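PDB 2PG0: acyl-CoA dehydrogenase from Geobacillus kaustophilus, which probably oxidises acyl chains by introducing an alpha-beta double bond, using bound FAD as the electron acceptor. Local coordinates for residues V60-K63 / L67-D70; G92-I97 / P116-G121. All blocks are in the same frame, centred on the assembly; numbering follows the deposited sequence.

Interaction 1 (V60-K63 / L67-D70); sequences VDEK and LNAD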
loop_
_atom_site.group_PDB
_atom_site.type_symbol
_atom_site.label_atom_id
_atom_site.label_comp_id
_atom_site.label_asym_id
_atom_site.label_seq_id
_atom_site.Cartn_x
_atom_site.Cartn_y
_atom_site.Cartn_z
ATOM N N VAL A 60 -36.333 6.080 -22.361
ATOM C CA VAL A 60 -36.893 5.977 -23.711
ATOM C C VAL A 60 -38.116 6.905 -23.843
ATOM O O VAL A 60 -38.849 7.123 -22.875
ATOM C CB VAL A 60 -37.236 4.497 -24.064
ATOM C CG1 VAL A 60 -38.173 4.395 -25.264
ATOM C CG2 VAL A 60 -35.950 3.693 -24.327
ATOM N N ASP A 61 -38.302 7.474 -25.034
ATOM C CA ASP A 61 -39.395 8.419 -25.269
ATOM C C ASP A 61 -40.756 7.760 -25.067
ATOM O O ASP A 61 -40.912 6.563 -25.316
ATOM C CB ASP A 61 -39.312 9.012 -26.680
ATOM C CG ASP A 61 -40.192 10.240 -26.843
ATOM O OD1 ASP A 61 -39.784 11.332 -26.386
ATOM O OD2 ASP A 61 -41.298 10.107 -27.417
ATOM N N GLU A 62 -41.732 8.553 -24.623
ATOM C CA GLU A 62 -43.098 8.071 -24.389
ATOM C C GLU A 62 -43.735 7.404 -25.611
ATOM O O GLU A 62 -44.558 6.495 -25.465
ATOM C CB GLU A 62 -43.999 9.198 -23.846
ATOM C CG GLU A 62 -44.084 10.447 -24.731
ATOM C CD GLU A 62 -44.916 11.577 -24.113
ATOM O OE1 GLU A 62 -45.611 11.346 -23.097
ATOM O OE2 GLU A 62 -44.871 12.704 -24.651
ATOM N N LYS A 63 -43.334 7.831 -26.807
ATOM C CA LYS A 63 -43.899 7.290 -28.044
ATOM C C LYS A 63 -43.525 5.827 -28.319
ATOM O O LYS A 63 -44.185 5.161 -29.115
ATOM C CB LYS A 63 -43.583 8.189 -29.243
ATOM C CG LYS A 63 -42.189 8.062 -29.814
ATOM C CD LYS A 63 -42.013 9.050 -30.957
ATOM C CE LYS A 63 -40.664 8.900 -31.623
ATOM N NZ LYS A 63 -40.432 9.989 -32.616
ATOM N N LEU A 67 -40.658 6.500 -20.422
ATOM C CA LEU A 67 -41.090 7.515 -19.464
ATOM C C LEU A 67 -40.357 8.851 -19.586
ATOM O O LEU A 67 -40.582 9.753 -18.777
ATOM C CB LEU A 67 -40.992 6.972 -18.029
ATOM C CG LEU A 67 -41.873 5.755 -17.718
ATOM C CD1 LEU A 67 -41.502 5.123 -16.381
ATOM C CD2 LEU A 67 -43.358 6.136 -17.762
ATOM N N ASN A 68 -39.490 8.973 -20.592
ATOM C CA ASN A 68 -38.648 10.159 -20.772
ATOM C C ASN A 68 -37.847 10.538 -19.526
ATOM O O ASN A 68 -37.557 11.719 -19.292
ATOM C CB ASN A 68 -39.481 11.349 -21.274
ATOM C CG ASN A 68 -39.881 11.198 -22.715
ATOM O OD1 ASN A 68 -40.979 10.737 -23.015
ATOM N ND2 ASN A 68 -38.977 11.558 -23.625
ATOM N N ALA A 69 -37.476 9.525 -18.744
ATOM C CA ALA A 69 -36.774 9.727 -17.481
ATOM C C ALA A 69 -35.353 10.227 -17.703
ATOM O O ALA A 69 -34.709 9.849 -18.677
ATOM C CB ALA A 69 -36.750 8.439 -16.680
ATOM N N ASP A 70 -34.867 11.068 -16.796
ATOM C CA ASP A 70 -33.468 11.493 -16.847
ATOM C C ASP A 70 -32.540 10.413 -16.276
ATOM O O ASP A 70 -33.002 9.408 -15.725
ATOM C CB ASP A 70 -33.263 12.877 -16.196
ATOM C CG ASP A 70 -33.312 12.852 -14.671
ATOM O OD1 ASP A 70 -33.323 11.769 -14.049
ATOM O OD2 ASP A 70 -33.315 13.950 -14.082
#
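N68 faces D61 and E62 across a short loop and spends both ends of its amide on them. Side chain to side chain, its ND2 gives a nearly straight hydrogen bond to D61 OD1 (2.9 Å, 173°). D61 OD1 lies in the plane of the asparagine amide, whereas ND2 comes in from above the carboxylate plane, the two flat groups standing almost perpendicular. Side chain to backbone, N68 OD1 accepts from E62 N at 2.8 Å, more bent and from above the amide's own carbonyl plane. Asparagine suits this place because one short group offers donor and acceptor together and because it tolerates the left-handed backbone (phi 53°) found here; its CG lies beside its own backbone N (chi1 -73°), which swings the amide over to 60-63. Backbone to backbone, N68 N donates to V60 O at 3.0 Å.

Within 60-63, D61 OD2 accepts from K63 N at 3.1 Å, an Asx turn. The D61 carboxylate thus has one oxygen on the turn and the other on N68, which limits its rotation. Of E62, the start of the side chain lies against N68, CB being 3.5 Å from N68 OD1.

This largely exposed polar loop joins helix 44-52 to helix 71-84. L67 and A69 make backbone bonds with P58 earlier in the loop, and D70 stands at the N-cap of helix 71-84, its OD1 bonded to H14 and weakly to A72 N.

Interaction 2 (G92-I97 / P116-G121); sequences GLHNDI and PKCVTG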
loop_
_atom_site.group_PDB
_atom_site.type_symbol
_atom_site.label_atom_id
_atom_site.label_comp_id
_atom_site.label_asym_id
_atom_site.label_seq_id
_atom_site.Cartn_x
_atom_site.Cartn_y
_atom_site.Cartn_z
ATOM N N GLY A 92 -28.834 -3.118 -15.768
ATOM C CA GLY A 92 -28.120 -1.873 -16.063
ATOM C C GLY A 92 -27.476 -1.903 -17.437
ATOM O O GLY A 92 -27.439 -0.892 -18.134
ATOM N N LEU A 93 -26.974 -3.072 -17.830
ATOM C CA LEU A 93 -26.409 -3.252 -19.171
ATOM C C LEU A 93 -27.474 -3.017 -20.259
ATOM O O LEU A 93 -27.269 -2.226 -21.187
ATOM C CB LEU A 93 -25.758 -4.638 -19.305
ATOM C CG LEU A 93 -25.345 -5.020 -20.732
ATOM C CD1 LEU A 93 -23.931 -4.591 -21.016
ATOM C CD2 LEU A 93 -25.508 -6.505 -20.966
ATOM N N HIS A 94 -28.616 -3.686 -20.116
ATOM C CA HIS A 94 -29.763 -3.497 -21.017
ATOM C C HIS A 94 -30.216 -2.035 -21.039
ATOM O O HIS A 94 -30.288 -1.426 -22.104
ATOM C CB HIS A 94 -30.910 -4.448 -20.609
ATOM C CG HIS A 94 -32.199 -4.232 -21.349
ATOM N ND1 HIS A 94 -32.447 -4.776 -22.593
ATOM C CD2 HIS A 94 -33.329 -3.571 -20.999
ATOM C CE1 HIS A 94 -33.662 -4.436 -22.989
ATOM N NE2 HIS A 94 -34.221 -3.711 -22.037
ATOM N N ASN A 95 -30.479 -1.476 -19.860
ATOM C CA ASN A 95 -31.001 -0.114 -19.706
ATOM C C ASN A 95 -30.060 0.982 -20.202
ATOM O O ASN A 95 -30.462 1.867 -20.957
ATOM C CB ASN A 95 -31.325 0.167 -18.232
ATOM C CG ASN A 95 -32.657 -0.432 -17.783
ATOM O OD1 ASN A 95 -33.342 -1.120 -18.542
ATOM N ND2 ASN A 95 -33.025 -0.164 -16.536
ATOM N N ASP A 96 -28.802 0.903 -19.776
ATOM C CA ASP A 96 -27.910 2.056 -19.834
ATOM C C ASP A 96 -26.656 1.872 -20.681
ATOM O O ASP A 96 -25.923 2.830 -20.918
ATOM C CB ASP A 96 -27.553 2.489 -18.407
ATOM C CG ASP A 96 -28.790 2.828 -17.589
ATOM O OD1 ASP A 96 -29.604 3.660 -18.066
ATOM O OD2 ASP A 96 -28.954 2.247 -16.493
ATOM N N ILE A 97 -26.422 0.649 -21.140
ATOM C CA ILE A 97 -25.272 0.379 -21.994
ATOM C C ILE A 97 -25.690 0.040 -23.421
ATOM O O ILE A 97 -25.234 0.691 -24.361
ATOM C CB ILE A 97 -24.327 -0.685 -21.369
ATOM C CG1 ILE A 97 -23.699 -0.116 -20.084
ATOM C CG2 ILE A 97 -23.234 -1.133 -22.380
ATOM C CD1 ILE A 97 -23.193 -1.152 -19.109
ATOM N N PRO A 116 -39.792 -0.363 -28.229
ATOM C CA PRO A 116 -40.936 -0.733 -27.384
ATOM C C PRO A 116 -40.755 -2.043 -26.608
ATOM O O PRO A 116 -41.096 -2.104 -25.423
ATOM C CB PRO A 116 -42.094 -0.836 -28.388
ATOM C CG PRO A 116 -41.713 0.131 -29.465
ATOM C CD PRO A 116 -40.222 -0.094 -29.615
ATOM N N LYS A 117 -40.203 -3.066 -27.253
ATOM C CA LYS A 117 -40.001 -4.351 -26.584
ATOM C C LYS A 117 -38.828 -4.349 -25.588
ATOM O O LYS A 117 -38.809 -5.137 -24.641
ATOM C CB LYS A 117 -39.881 -5.480 -27.601
ATOM C CG LYS A 117 -41.218 -5.897 -28.206
ATOM C CD LYS A 117 -41.009 -6.917 -29.304
ATOM C CE LYS A 117 -42.254 -7.056 -30.167
ATOM N NZ LYS A 117 -42.017 -8.025 -31.280
ATOM N N CYS A 118 -37.865 -3.456 -25.798
ATOM C CA CYS A 118 -36.800 -3.245 -24.810
ATOM C C CYS A 118 -37.358 -2.632 -23.524
ATOM O O CYS A 118 -36.885 -2.949 -22.437
ATOM C CB CYS A 118 -35.675 -2.368 -25.371
ATOM S SG CYS A 118 -34.721 -3.150 -26.700
ATOM N N VAL A 119 -38.368 -1.767 -23.653
ATOM C CA VAL A 119 -39.025 -1.164 -22.491
ATOM C C VAL A 119 -39.845 -2.187 -21.694
ATOM O O VAL A 119 -39.861 -2.156 -20.467
ATOM C CB VAL A 119 -39.909 0.055 -22.891
ATOM C CG1 VAL A 119 -40.691 0.583 -21.687
ATOM C CG2 VAL A 119 -39.046 1.172 -23.477
ATOM N N THR A 120 -40.518 -3.092 -22.400
ATOM C CA THR A 120 -41.361 -4.096 -21.748
ATOM C C THR A 120 -40.571 -5.316 -21.264
ATOM O O THR A 120 -41.043 -6.074 -20.417
ATOM C CB THR A 120 -42.498 -4.548 -22.683
ATOM O OG1 THR A 120 -43.448 -5.324 -21.942
ATOM C CG2 THR A 120 -41.947 -5.378 -23.796
ATOM N N GLY A 121 -39.371 -5.501 -21.804
ATOM C CA GLY A 121 -38.551 -6.667 -21.476
ATOM C C GLY A 121 -38.818 -7.878 -22.351
ATOM O O GLY A 121 -38.301 -8.963 -22.086
#
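H94 reaches from helix 89-105 to the last turn of helix 108-120, where it meets C118. Its CB points toward the second helix, and CG, anti to the backbone N (chi1 173°), carries the ring across to it. On one edge ND1 bonds T125 OG1, while CE1 lies 3.7 Å from C118 CB, the closest touch between the two side chains, and also comes near C118 O. At the far corner NE2 donates to C118 O at 2.8 Å, with an N-H...O angle of 165° and the oxygen almost in the ring plane; seen from the acceptor, NE2 is tilted 25° from the carbonyl plane and the C=O...N angle is bent to 124°. CD2 passes 3.9 Å from the same C118 O. C118 SG sits 5.0 Å from the ring centroid at an oblique angle, a small side chain that lets the imidazole come up to the backbone. W47 meets the ring edge-to-face.

An alanine in place of H94 would remove the imidazole, and would probably leave C118 O without this donor and open a gap between the helices.

Histidine suits the site because its flat ring reaches the neighbouring helix and bonds through both nitrogens. NE2 carries a proton here, and its bond ties a buried carbonyl near a helix C-terminus to the neighbouring helix.

How the interactions relate
Both interactions belong to the N-terminal helical domain of the acyl-CoA dehydrogenase fold, with centres about 12 Å apart, and follow one another along the chain. They meet by packing, V60 CG1 lying 3.8 Å from V119 CG2, so the buried root of the 60-63 loop rests on the helix that H94 grips. Interaction 1 is a polar loop contact at the surface, away from the annotated sites; interaction 2 is buried and nearer the cofactor. The H94 side chain is about 8 Å from that of T162 and about 9 Å from that of I127, both FAD-binding residues, and about 11 Å from the FAD itself, which places it near the FAD site but not in contact with the cofactor.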